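Local coordinates for protein gluconate kinase (Lactobacillus acidophilus, PDB 3GBT) that probably phosphorylates gluconate at the expense of ATP and belongs to the FGGY family of carbohydrate kinases, at residues A[212-217]-A[233-238]; A[434-439]-A[449-454]; A[121-126]-A[181-186]. All blocks are in the same frame, centred on the assembly; numbering follows the deposited sequence.

Interaction 1 (A[212-217]-A[233-238]); sequences KVIFPI and IILGAS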
ATOM      1  N   LYS A 212      -0.262 -18.340   9.726  1.00 37.17           N
ATOM      2  CA  LYS A 212      -0.354 -18.911  11.059  1.00 38.43           C
ATOM      3  C   LYS A 212      -1.765 -18.800  11.595  1.00 39.56           C
ATOM      4  O   LYS A 212      -2.426 -17.773  11.441  1.00 36.22           O
ATOM      5  CB  LYS A 212       0.630 -18.287  12.049  1.00 38.64           C
ATOM      6  CG  LYS A 212       0.485 -18.910  13.438  1.00 41.59           C
ATOM      7  CD  LYS A 212       1.815 -19.116  14.142  1.00 46.99           C
ATOM      8  CE  LYS A 212       1.695 -20.190  15.219  1.00 55.04           C
ATOM      9  NZ  LYS A 212       3.002 -20.535  15.861  1.00 62.31           N
ATOM     10  N   VAL A 213      -2.224 -19.880  12.214  1.00 42.62           N
ATOM     11  CA  VAL A 213      -3.512 -19.880  12.876  1.00 39.34           C
ATOM     12  C   VAL A 213      -3.329 -19.380  14.300  1.00 42.13           C
ATOM     13  O   VAL A 213      -2.454 -19.848  15.027  1.00 42.93           O
ATOM     14  CB  VAL A 213      -4.125 -21.277  12.898  1.00 38.86           C
ATOM     15  CG1 VAL A 213      -5.429 -21.265  13.683  1.00 42.22           C
ATOM     16  CG2 VAL A 213      -4.347 -21.772  11.478  1.00 38.26           C
ATOM     17  N   ILE A 214      -4.141 -18.407  14.685  1.00 42.28           N
ATOM     18  CA  ILE A 214      -4.109 -17.890  16.043  1.00 44.79           C
ATOM     19  C   ILE A 214      -5.394 -18.304  16.758  1.00 49.34           C
ATOM     20  O   ILE A 214      -6.494 -17.877  16.397  1.00 46.31           O
ATOM     21  CB  ILE A 214      -3.906 -16.357  16.068  1.00 43.13           C
ATOM     22  CG1 ILE A 214      -2.432 -16.013  15.865  1.00 39.62           C
ATOM     23  CG2 ILE A 214      -4.355 -15.784  17.374  1.00 48.21           C
ATOM     24  CD1 ILE A 214      -2.055 -15.817  14.421  1.00 39.17           C
ATOM     25  N   PHE A 215      -5.235 -19.160  17.762  1.00 55.63           N
ATOM     26  CA  PHE A 215      -6.350 -19.854  18.398  1.00 57.67           C
ATOM     27  C   PHE A 215      -6.047 -19.933  19.892  1.00 60.07           C
ATOM     28  O   PHE A 215      -4.895 -20.143  20.279  1.00 60.76           O
ATOM     29  CB  PHE A 215      -6.466 -21.262  17.800  1.00 56.43           C
ATOM     30  CG  PHE A 215      -7.844 -21.874  17.895  1.00 59.68           C
ATOM     31  CD1 PHE A 215      -8.864 -21.463  17.052  1.00 54.46           C
ATOM     32  CD2 PHE A 215      -8.105 -22.896  18.805  1.00 61.32           C
ATOM     33  CE1 PHE A 215     -10.127 -22.038  17.125  1.00 53.64           C
ATOM     34  CE2 PHE A 215      -9.366 -23.476  18.886  1.00 56.66           C
ATOM     35  CZ  PHE A 215     -10.377 -23.044  18.043  1.00 56.97           C
ATOM     36  N   PRO A 216      -7.079 -19.769  20.737  1.00 63.02           N
ATOM     37  CA  PRO A 216      -8.458 -19.562  20.300  1.00 58.40           C
ATOM     38  C   PRO A 216      -8.862 -18.105  20.445  1.00 54.63           C
ATOM     39  O   PRO A 216      -8.123 -17.299  21.024  1.00 50.79           O
ATOM     40  CB  PRO A 216      -9.270 -20.392  21.318  1.00 55.42           C
ATOM     41  CG  PRO A 216      -8.274 -20.786  22.427  1.00 53.22           C
ATOM     42  CD  PRO A 216      -7.024 -19.985  22.191  1.00 59.80           C
ATOM     43  N   ILE A 217     -10.046 -17.792  19.929  1.00 51.77           N
ATOM     44  CA  ILE A 217     -10.679 -16.500  20.132  1.00 51.68           C
ATOM     45  C   ILE A 217     -11.374 -16.450  21.497  1.00 53.12           C
ATOM     46  O   ILE A 217     -12.161 -17.337  21.840  1.00 53.03           O
ATOM     47  CB  ILE A 217     -11.712 -16.221  19.023  1.00 50.16           C
ATOM     48  CG1 ILE A 217     -11.011 -16.119  17.667  1.00 49.93           C
ATOM     49  CG2 ILE A 217     -12.488 -14.948  19.320  1.00 51.33           C
ATOM     50  CD1 ILE A 217     -11.947 -16.225  16.473  1.00 46.07           C
ATOM     51  N   ILE A 233      -8.438 -17.607  13.637  1.00 38.99           N
ATOM     52  CA  ILE A 233      -7.902 -16.339  13.178  1.00 36.60           C
ATOM     53  C   ILE A 233      -6.678 -16.644  12.334  1.00 38.50           C
ATOM     54  O   ILE A 233      -5.759 -17.320  12.796  1.00 39.92           O
ATOM     55  CB  ILE A 233      -7.437 -15.459  14.340  1.00 36.49           C
ATOM     56  CG1 ILE A 233      -8.623 -15.003  15.187  1.00 36.00           C
ATOM     57  CG2 ILE A 233      -6.666 -14.262  13.809  1.00 36.22           C
ATOM     58  CD1 ILE A 233      -9.414 -13.876  14.584  1.00 36.15           C
ATOM     59  N   ILE A 234      -6.665 -16.166  11.094  1.00 35.54           N
ATOM     60  CA  ILE A 234      -5.453 -16.253  10.296  1.00 33.30           C
ATOM     61  C   ILE A 234      -4.694 -14.938  10.438  1.00 32.59           C
ATOM     62  O   ILE A 234      -5.274 -13.858  10.299  1.00 32.60           O
ATOM     63  CB  ILE A 234      -5.757 -16.551   8.828  1.00 34.07           C
ATOM     64  CG1 ILE A 234      -6.868 -17.601   8.723  1.00 33.63           C
ATOM     65  CG2 ILE A 234      -4.493 -17.003   8.111  1.00 31.38           C
ATOM     66  CD1 ILE A 234      -6.566 -18.900   9.459  1.00 34.17           C
ATOM     67  N   LEU A 235      -3.404 -15.042  10.739  1.00 27.90           N
ATOM     68  CA  LEU A 235      -2.573 -13.885  11.038  1.00 30.52           C
ATOM     69  C   LEU A 235      -2.722 -12.786   9.972  1.00 31.28           C
ATOM     70  O   LEU A 235      -2.819 -11.604  10.289  1.00 29.19           O
ATOM     71  CB  LEU A 235      -1.111 -14.319  11.175  1.00 29.70           C
ATOM     72  CG  LEU A 235      -0.111 -13.290  11.696  1.00 32.33           C
ATOM     73  CD1 LEU A 235      -0.599 -12.668  12.999  1.00 32.76           C
ATOM     74  CD2 LEU A 235       1.268 -13.913  11.865  1.00 32.68           C
ATOM     75  N   GLY A 236      -2.756 -13.194   8.710  1.00 30.06           N
ATOM     76  CA  GLY A 236      -2.874 -12.263   7.611  1.00 31.92           C
ATOM     77  C   GLY A 236      -1.551 -11.587   7.302  1.00 33.10           C
ATOM     78  O   GLY A 236      -0.488 -12.016   7.763  1.00 30.50           O
ATOM     79  N   ALA A 237      -1.624 -10.512   6.527  1.00 33.47           N
ATOM     80  CA  ALA A 237      -0.431  -9.788   6.108  1.00 30.56           C
ATOM     81  C   ALA A 237      -0.795  -8.357   5.743  1.00 29.38           C
ATOM     82  O   ALA A 237      -1.899  -7.893   6.026  1.00 28.46           O
ATOM     83  CB  ALA A 237       0.221 -10.484   4.935  1.00 25.76           C
ATOM     84  N   SER A 238       0.140  -7.661   5.106  1.00 34.20           N
ATOM     85  CA  SER A 238      -0.030  -6.245   4.788  1.00 30.19           C
ATOM     86  C   SER A 238      -0.892  -6.050   3.545  1.00 29.25           C
ATOM     87  O   SER A 238      -0.938  -6.917   2.673  1.00 28.49           O
ATOM     88  CB  SER A 238       1.334  -5.611   4.562  1.00 29.65           C
ATOM     89  OG  SER A 238       1.941  -6.144   3.400  1.00 25.37           O
TER
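I233 and I217 cross at about a right angle, with I233 CG1 resting 3.6 Å from I217 CG1 and the CD1 methyl of I217 lying close to the same branch. In I233, CG1 stands beside the backbone N and anti to the carbonyl carbon (chi1 -67°), a setting that carries it to I217 and turns CG2 to I214. The CB atoms of I214 and I233 are 4.0 Å apart on this face of the sheet. I214 stretches the other way along the strand, where its CD1 methyl meets L235 at CB, 3.7 Å away, and also at CD1, the two side chains being inclined to each other. V213 and I234 meet on the other face, more loosely: V213 CG2 is 4.2 Å from I234 CD1.

All this hangs on a short antiparallel pairing at the margin of the six-stranded N-terminal sheet of the actin-like ATPase fold, where 213-214 is the outermost strand and strand 70-78 lies parallel on the far flank of 232-238. I214 and I233 form the hydrogen-bonded pair. The bond from I214 N to I233 O is short at 2.7 Å and nearly straight, while its return from I233 N to I214 O is weak. V213 and I234 are the non-hydrogen-bonded pair, and beyond them L235 N donates to K212 O over 3.0 Å.

The peptide bond before P216 is cis, at the bend by which the chain brings I217 back beside I233. I214 and L235 both pack on I162 of helix 157-166, whereas I233 touches W76 of strand 70-78.

Interaction 2 (A[434-439]-A[449-454]); sequences AMFLAR and SEIGQF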
ATOM      1  N   ALA A 434      -6.443 -12.379   1.431  1.00 29.65           N
ATOM      2  CA  ALA A 434      -6.563 -12.724   2.845  1.00 29.85           C
ATOM      3  C   ALA A 434      -7.363 -14.013   2.964  1.00 31.25           C
ATOM      4  O   ALA A 434      -7.041 -14.914   3.744  1.00 29.71           O
ATOM      5  CB  ALA A 434      -7.255 -11.602   3.602  1.00 31.20           C
HETATM    6  N   MSE A 435      -8.423 -14.073   2.172  1.00 31.87           N
HETATM    7  CA  MSE A 435      -9.299 -15.214   2.131  1.00 31.24           C
HETATM    8  C   MSE A 435      -8.465 -16.397   1.649  1.00 33.48           C
HETATM    9  O   MSE A 435      -8.614 -17.526   2.126  1.00 33.21           O
HETATM   10  CB  MSE A 435     -10.460 -14.911   1.178  1.00 29.99           C
HETATM   11  CG  MSE A 435     -11.376 -16.073   0.902  1.00 27.98           C
HETATM   12 SE   MSE A 435     -10.713 -17.166  -0.565  1.00 47.43          SE
HETATM   13  CE  MSE A 435     -11.169 -15.972  -2.052  1.00 38.94           C
ATOM     14  N   PHE A 436      -7.556 -16.130   0.722  1.00 29.64           N
ATOM     15  CA  PHE A 436      -6.730 -17.201   0.185  1.00 32.93           C
ATOM     16  C   PHE A 436      -5.785 -17.774   1.244  1.00 32.92           C
ATOM     17  O   PHE A 436      -5.580 -18.987   1.305  1.00 31.09           O
ATOM     18  CB  PHE A 436      -5.954 -16.738  -1.043  1.00 28.22           C
ATOM     19  CG  PHE A 436      -5.075 -17.801  -1.631  1.00 30.30           C
ATOM     20  CD1 PHE A 436      -5.623 -18.836  -2.372  1.00 30.68           C
ATOM     21  CD2 PHE A 436      -3.703 -17.771  -1.436  1.00 29.34           C
ATOM     22  CE1 PHE A 436      -4.822 -19.817  -2.915  1.00 29.88           C
ATOM     23  CE2 PHE A 436      -2.893 -18.750  -1.972  1.00 30.69           C
ATOM     24  CZ  PHE A 436      -3.455 -19.773  -2.718  1.00 32.21           C
ATOM     25  N   LEU A 437      -5.218 -16.894   2.067  1.00 29.51           N
ATOM     26  CA  LEU A 437      -4.361 -17.291   3.173  1.00 28.23           C
ATOM     27  C   LEU A 437      -5.087 -18.285   4.068  1.00 33.92           C
ATOM     28  O   LEU A 437      -4.510 -19.274   4.509  1.00 32.43           O
ATOM     29  CB  LEU A 437      -3.992 -16.069   4.001  1.00 27.79           C
ATOM     30  CG  LEU A 437      -2.585 -15.495   3.840  1.00 31.64           C
ATOM     31  CD1 LEU A 437      -2.065 -15.690   2.430  1.00 28.14           C
ATOM     32  CD2 LEU A 437      -2.561 -14.025   4.270  1.00 27.83           C
ATOM     33  N   ALA A 438      -6.354 -17.993   4.344  1.00 32.97           N
ATOM     34  CA  ALA A 438      -7.194 -18.864   5.140  1.00 31.37           C
ATOM     35  C   ALA A 438      -7.304 -20.233   4.471  1.00 35.26           C
ATOM     36  O   ALA A 438      -7.135 -21.257   5.128  1.00 35.44           O
ATOM     37  CB  ALA A 438      -8.568 -18.243   5.315  1.00 31.51           C
ATOM     38  N   ARG A 439      -7.573 -20.245   3.166  1.00 32.37           N
ATOM     39  CA  ARG A 439      -7.663 -21.492   2.415  1.00 33.70           C
ATOM     40  C   ARG A 439      -6.366 -22.283   2.539  1.00 34.39           C
ATOM     41  O   ARG A 439      -6.372 -23.509   2.535  1.00 35.92           O
ATOM     42  CB  ARG A 439      -7.935 -21.214   0.940  1.00 33.90           C
ATOM     43  CG  ARG A 439      -8.909 -20.090   0.695  1.00 35.56           C
ATOM     44  CD  ARG A 439     -10.176 -20.611   0.088  1.00 36.88           C
ATOM     45  NE  ARG A 439      -9.877 -21.590  -0.948  1.00 35.68           N
ATOM     46  CZ  ARG A 439     -10.691 -22.591  -1.263  1.00 38.31           C
ATOM     47  NH1 ARG A 439     -11.841 -22.728  -0.618  1.00 36.11           N
ATOM     48  NH2 ARG A 439     -10.355 -23.455  -2.209  1.00 40.10           N
ATOM     49  N   SER A 449       0.598 -20.095  -6.276  1.00 36.97           N
ATOM     50  CA  SER A 449       0.150 -20.052  -7.660  1.00 33.90           C
ATOM     51  C   SER A 449      -1.340 -20.362  -7.772  1.00 30.63           C
ATOM     52  O   SER A 449      -2.013 -19.925  -8.694  1.00 31.63           O
ATOM     53  CB  SER A 449       0.950 -21.049  -8.484  1.00 35.24           C
ATOM     54  OG  SER A 449       0.955 -22.317  -7.835  1.00 43.78           O
ATOM     55  N   GLU A 450      -1.857 -21.128  -6.829  1.00 35.18           N
ATOM     56  CA  GLU A 450      -3.257 -21.506  -6.886  1.00 33.83           C
ATOM     57  C   GLU A 450      -4.201 -20.322  -6.703  1.00 29.18           C
ATOM     58  O   GLU A 450      -5.379 -20.420  -7.027  1.00 29.31           O
ATOM     59  CB  GLU A 450      -3.550 -22.612  -5.876  1.00 35.24           C
ATOM     60  CG  GLU A 450      -2.953 -23.943  -6.264  1.00 35.34           C
ATOM     61  CD  GLU A 450      -2.706 -24.853  -5.068  1.00 39.20           C
ATOM     62  OE1 GLU A 450      -3.576 -24.913  -4.168  1.00 35.99           O
ATOM     63  OE2 GLU A 450      -1.632 -25.502  -5.032  1.00 38.93           O
ATOM     64  N   ILE A 451      -3.687 -19.202  -6.198  1.00 32.76           N
ATOM     65  CA  ILE A 451      -4.506 -17.994  -6.029  1.00 31.46           C
ATOM     66  C   ILE A 451      -5.005 -17.453  -7.373  1.00 29.17           C
ATOM     67  O   ILE A 451      -5.983 -16.711  -7.433  1.00 30.47           O
ATOM     68  CB  ILE A 451      -3.772 -16.875  -5.227  1.00 32.74           C
ATOM     69  CG1 ILE A 451      -4.775 -15.860  -4.666  1.00 30.77           C
ATOM     70  CG2 ILE A 451      -2.722 -16.172  -6.079  1.00 26.49           C
ATOM     71  CD1 ILE A 451      -4.202 -14.977  -3.554  1.00 26.02           C
ATOM     72  N   GLY A 452      -4.337 -17.847  -8.452  1.00 30.89           N
ATOM     73  CA  GLY A 452      -4.766 -17.464  -9.788  1.00 32.22           C
ATOM     74  C   GLY A 452      -6.203 -17.870 -10.069  1.00 32.29           C
ATOM     75  O   GLY A 452      -6.887 -17.278 -10.903  1.00 35.00           O
ATOM     76  N   GLN A 453      -6.654 -18.895  -9.360  1.00 33.76           N
ATOM     77  CA  GLN A 453      -7.997 -19.431  -9.513  1.00 34.94           C
ATOM     78  C   GLN A 453      -9.042 -18.414  -9.070  1.00 35.72           C
ATOM     79  O   GLN A 453     -10.138 -18.339  -9.621  1.00 34.55           O
ATOM     80  CB  GLN A 453      -8.106 -20.716  -8.692  1.00 36.26           C
ATOM     81  CG  GLN A 453      -9.430 -20.925  -8.007  1.00 42.02           C
ATOM     82  CD  GLN A 453     -10.304 -21.927  -8.722  1.00 49.93           C
ATOM     83  OE1 GLN A 453     -10.135 -22.166  -9.926  1.00 51.15           O
ATOM     84  NE2 GLN A 453     -11.247 -22.531  -7.981  1.00 44.27           N
ATOM     85  N   PHE A 454      -8.680 -17.612  -8.076  1.00 36.42           N
ATOM     86  CA  PHE A 454      -9.602 -16.644  -7.510  1.00 34.49           C
ATOM     87  C   PHE A 454      -9.376 -15.252  -8.095  1.00 33.47           C
ATOM     88  O   PHE A 454     -10.329 -14.521  -8.355  1.00 33.44           O
ATOM     89  CB  PHE A 454      -9.466 -16.642  -5.989  1.00 34.42           C
ATOM     90  CG  PHE A 454      -9.615 -18.006  -5.374  1.00 36.66           C
ATOM     91  CD1 PHE A 454     -10.870 -18.572  -5.203  1.00 36.41           C
ATOM     92  CD2 PHE A 454      -8.501 -18.733  -4.985  1.00 36.01           C
ATOM     93  CE1 PHE A 454     -11.014 -19.837  -4.643  1.00 37.73           C
ATOM     94  CE2 PHE A 454      -8.637 -20.002  -4.425  1.00 36.67           C
ATOM     95  CZ  PHE A 454      -9.897 -20.552  -4.253  1.00 38.72           C
TER
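A CH-pi contact and a Met-aromatic contact tie helix 429-441 to the partly 3-10 loop ahead of strand 457-461, with F436 packed on I451 and M435 reaching F454. I451 CB sits almost squarely above the middle of the F436 ring, 3.6 Å from its centroid and only 2° off the normal. Because CG1 of I451 is anti to the backbone N (chi1 -161°), the rest of the chain runs back over the same ring, and CD1 comes within 3.5 Å of F436 CG.

F454 approaches the F436 ring from another direction: its CE2 lies at the F436 edge, near the ring plane, 3.8 Å from F436 CD1. The selenium of selenomethionine M435 stands above a face of the F454 ring, 4.8 Å from the centroid, a distant perch, and CE of M435 bends in to 4.1 Å from F454 CD1. The opposite face of that ring is covered by the CG of its own neighbour, Q453.

R439 completes the ring of partners, its NE 3.5 Å from F454 CZ. The guanidinium and ring planes are 69° apart, so the two are not stacked; F454 presents CE1 to one guanidinium face instead. NE is hydrogen-bonded to N445 OD1 in the connecting loop, which should restrict how the group can turn.

M435, A438 and R439 touch I6 of strand 4-11, while L437 of the helix and I451 of the loop touch L242 and I245, respectively, of helix 239-245.

Interaction 3 (A[121-126]-A[181-186]); sequences YRKTGM and ILNLKT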
ATOM      1  N   TYR A 121      17.605   1.756   5.608  1.00 42.76           N
ATOM      2  CA  TYR A 121      17.133   1.274   4.314  1.00 42.44           C
ATOM      3  C   TYR A 121      17.955   0.096   3.805  1.00 40.72           C
ATOM      4  O   TYR A 121      17.413  -0.878   3.290  1.00 37.84           O
ATOM      5  CB  TYR A 121      17.146   2.388   3.263  1.00 39.37           C
ATOM      6  CG  TYR A 121      16.806   1.872   1.884  1.00 38.11           C
ATOM      7  CD1 TYR A 121      15.490   1.592   1.533  1.00 36.19           C
ATOM      8  CD2 TYR A 121      17.799   1.636   0.947  1.00 38.70           C
ATOM      9  CE1 TYR A 121      15.174   1.110   0.280  1.00 35.31           C
ATOM     10  CE2 TYR A 121      17.494   1.153  -0.311  1.00 37.04           C
ATOM     11  CZ  TYR A 121      16.181   0.893  -0.643  1.00 38.01           C
ATOM     12  OH  TYR A 121      15.879   0.408  -1.900  1.00 38.60           O
ATOM     13  N   ARG A 122      19.268   0.209   3.934  1.00 42.60           N
ATOM     14  CA  ARG A 122      20.185  -0.821   3.475  1.00 42.55           C
ATOM     15  C   ARG A 122      19.955  -2.116   4.255  1.00 43.42           C
ATOM     16  O   ARG A 122      20.218  -3.213   3.757  1.00 40.08           O
ATOM     17  CB  ARG A 122      21.620  -0.330   3.669  1.00 49.58           C
ATOM     18  CG  ARG A 122      22.650  -0.894   2.707  1.00 52.56           C
ATOM     19  CD  ARG A 122      24.001  -0.194   2.896  1.00 52.75           C
ATOM     20  NE  ARG A 122      23.926   1.236   2.588  1.00 57.58           N
ATOM     21  CZ  ARG A 122      24.216   2.213   3.446  1.00 56.72           C
ATOM     22  NH1 ARG A 122      24.615   1.924   4.678  1.00 54.44           N
ATOM     23  NH2 ARG A 122      24.110   3.482   3.068  1.00 53.14           N
ATOM     24  N   LYS A 123      19.441  -1.978   5.475  1.00 43.41           N
ATOM     25  CA  LYS A 123      19.279  -3.110   6.384  1.00 44.79           C
ATOM     26  C   LYS A 123      17.877  -3.714   6.398  1.00 42.19           C
ATOM     27  O   LYS A 123      17.720  -4.903   6.677  1.00 38.54           O
ATOM     28  CB  LYS A 123      19.611  -2.682   7.814  1.00 43.90           C
ATOM     29  CG  LYS A 123      21.081  -2.634   8.154  1.00 44.29           C
ATOM     30  CD  LYS A 123      21.251  -2.185   9.607  1.00 51.37           C
ATOM     31  CE  LYS A 123      22.563  -2.677  10.198  1.00 52.92           C
ATOM     32  NZ  LYS A 123      22.820  -4.111   9.852  1.00 53.85           N
ATOM     33  N   THR A 124      16.868  -2.888   6.126  1.00 40.38           N
ATOM     34  CA  THR A 124      15.481  -3.272   6.360  1.00 37.99           C
ATOM     35  C   THR A 124      14.621  -3.091   5.129  1.00 39.41           C
ATOM     36  O   THR A 124      13.464  -3.522   5.101  1.00 39.91           O
ATOM     37  CB  THR A 124      14.841  -2.407   7.446  1.00 42.00           C
ATOM     38  OG1 THR A 124      14.687  -1.068   6.952  1.00 38.95           O
ATOM     39  CG2 THR A 124      15.691  -2.399   8.719  1.00 40.30           C
ATOM     40  N   GLY A 125      15.175  -2.435   4.116  1.00 39.81           N
ATOM     41  CA  GLY A 125      14.440  -2.168   2.893  1.00 34.46           C
ATOM     42  C   GLY A 125      13.400  -1.084   3.069  1.00 32.92           C
ATOM     43  O   GLY A 125      12.540  -0.897   2.213  1.00 35.16           O
HETATM   44  N   MSE A 126      13.479  -0.364   4.181  1.00 33.96           N
HETATM   45  CA  MSE A 126      12.602   0.773   4.424  1.00 34.40           C
HETATM   46  C   MSE A 126      13.105   2.090   3.794  1.00 38.85           C
HETATM   47  O   MSE A 126      14.167   2.606   4.161  1.00 38.19           O
HETATM   48  CB  MSE A 126      12.408   0.975   5.918  1.00 33.94           C
HETATM   49  CG  MSE A 126      11.566   2.192   6.240  1.00 36.47           C
HETATM   50 SE   MSE A 126       9.760   2.051   5.500  1.00 50.48          SE
HETATM   51  CE  MSE A 126       9.240   3.911   5.646  1.00 43.23           C
ATOM     52  N   ILE A 181      12.450  -2.096  10.981  1.00 40.94           N
ATOM     53  CA  ILE A 181      13.270  -2.734  12.007  1.00 40.61           C
ATOM     54  C   ILE A 181      13.611  -4.169  11.638  1.00 40.22           C
ATOM     55  O   ILE A 181      14.549  -4.747  12.179  1.00 45.19           O
ATOM     56  CB  ILE A 181      12.552  -2.754  13.377  1.00 39.58           C
ATOM     57  CG1 ILE A 181      11.837  -1.431  13.628  1.00 38.11           C
ATOM     58  CG2 ILE A 181      13.533  -3.059  14.506  1.00 40.93           C
ATOM     59  CD1 ILE A 181      11.203  -1.346  14.983  1.00 33.68           C
ATOM     60  N   LEU A 182      12.839  -4.751  10.726  1.00 39.05           N
ATOM     61  CA  LEU A 182      13.078  -6.126  10.301  1.00 38.69           C
ATOM     62  C   LEU A 182      14.276  -6.219   9.356  1.00 41.03           C
ATOM     63  O   LEU A 182      14.297  -5.582   8.301  1.00 41.38           O
ATOM     64  CB  LEU A 182      11.836  -6.704   9.630  1.00 35.43           C
ATOM     65  CG  LEU A 182      11.914  -8.208   9.351  1.00 39.13           C
ATOM     66  CD1 LEU A 182      11.677  -8.972  10.639  1.00 36.58           C
ATOM     67  CD2 LEU A 182      10.920  -8.641   8.278  1.00 33.50           C
ATOM     68  N   ASN A 183      15.276  -7.009   9.740  1.00 42.04           N
ATOM     69  CA  ASN A 183      16.444  -7.240   8.897  1.00 39.60           C
ATOM     70  C   ASN A 183      16.060  -8.011   7.634  1.00 38.08           C
ATOM     71  O   ASN A 183      15.335  -8.993   7.710  1.00 40.37           O
ATOM     72  CB  ASN A 183      17.510  -8.017   9.676  1.00 39.81           C
ATOM     73  CG  ASN A 183      18.870  -8.003   8.992  1.00 39.50           C
ATOM     74  OD1 ASN A 183      19.657  -7.078   9.174  1.00 40.10           O
ATOM     75  ND2 ASN A 183      19.156  -9.038   8.217  1.00 41.79           N
ATOM     76  N   LEU A 184      16.555  -7.574   6.479  1.00 37.31           N
ATOM     77  CA  LEU A 184      16.268  -8.242   5.212  1.00 36.56           C
ATOM     78  C   LEU A 184      16.900  -9.626   5.136  1.00 37.93           C
ATOM     79  O   LEU A 184      16.324 -10.557   4.580  1.00 39.09           O
ATOM     80  CB  LEU A 184      16.784  -7.404   4.042  1.00 38.50           C
ATOM     81  CG  LEU A 184      15.851  -6.514   3.214  1.00 39.49           C
ATOM     82  CD1 LEU A 184      14.583  -6.108   3.980  1.00 35.92           C
ATOM     83  CD2 LEU A 184      16.614  -5.292   2.704  1.00 34.50           C
ATOM     84  N   LYS A 185      18.104  -9.760   5.672  1.00 40.12           N
ATOM     85  CA  LYS A 185      18.823 -11.018   5.547  1.00 39.70           C
ATOM     86  C   LYS A 185      18.303 -12.069   6.513  1.00 41.28           C
ATOM     87  O   LYS A 185      18.067 -13.206   6.122  1.00 43.57           O
ATOM     88  CB  LYS A 185      20.322 -10.826   5.759  1.00 41.38           C
ATOM     89  CG  LYS A 185      21.091 -12.127   5.617  1.00 46.65           C
ATOM     90  CD  LYS A 185      22.535 -11.978   6.037  1.00 48.18           C
ATOM     91  CE  LYS A 185      23.288 -13.280   5.858  1.00 45.69           C
ATOM     92  NZ  LYS A 185      24.718 -13.101   6.225  1.00 49.48           N
ATOM     93  N   THR A 186      18.128 -11.684   7.775  1.00 40.86           N
ATOM     94  CA  THR A 186      17.727 -12.634   8.809  1.00 42.80           C
ATOM     95  C   THR A 186      16.210 -12.819   8.903  1.00 43.79           C
ATOM     96  O   THR A 186      15.733 -13.876   9.326  1.00 45.09           O
ATOM     97  CB  THR A 186      18.263 -12.223  10.189  1.00 41.53           C
ATOM     98  OG1 THR A 186      17.613 -11.019  10.620  1.00 44.12           O
ATOM     99  CG2 THR A 186      19.760 -11.991  10.120  1.00 44.54           C
TER
HETATM  100  O   HOH W   1      12.377  -5.723   6.246  1.00 35.94           O
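K123 O accepts the direct hydrogen bond of this contact, from L184 N at 2.9 Å, the donor lying in the carbonyl plane. Two CA-H...O contacts run alongside: T124 CA approaches L182 O at 3.2 Å, and N183 CA, across in the loop, approaches K123 O. A water makes a further bridge, donating to T124 O at 2.7 Å and to L182 O at 2.8 Å.

The carbonyls of K123 and T124 belong to the end of helix 117-124, where G125 leaves the helix with positive phi; the loop 181-186, between helices 173-176 and 191-197, thus closes over a helix terminus. T124 makes an ST turn here. With chi1 at 69°, OG1 lies between the backbone N and the carbonyl carbon, from where it accepts from M126 N at 3.1 Å and also bonds to I120 O one turn back. Were T124 an alanine, the N-H of M126 would probably be left without this acceptor, and a gap would open where CG2 had lain beside L182 O.

The side chain of L184 packs against backbone: its CD2 lies 3.5 Å from G125 N. L184 also packs on P284 of strand 281-284, and G125 is bound through its backbone to C282 of that same strand. K123 NZ forms a salt bridge with E192 of helix 191-197.

How the interactions relate
Along the chain the order is interaction 3, then 1, then 2, each closing before the next opens. Interactions 1 and 2 are neighbours, with centres about 16 Å apart, and they touch: I234 CG1 packs 3.8 Å from A438 CA, while G236 meets L437. Helix 429-441, from the C-terminal half of the chain, therefore lies against strand 232-238 of the N-terminal sheet, knitting the two halves together. Interaction 3 stands apart, about 24 Å from interaction 1 and 28 Å from interaction 2 between centres, among the helices of the N-terminal half, next to strand 281-284 at the margin of the seven-stranded sheet.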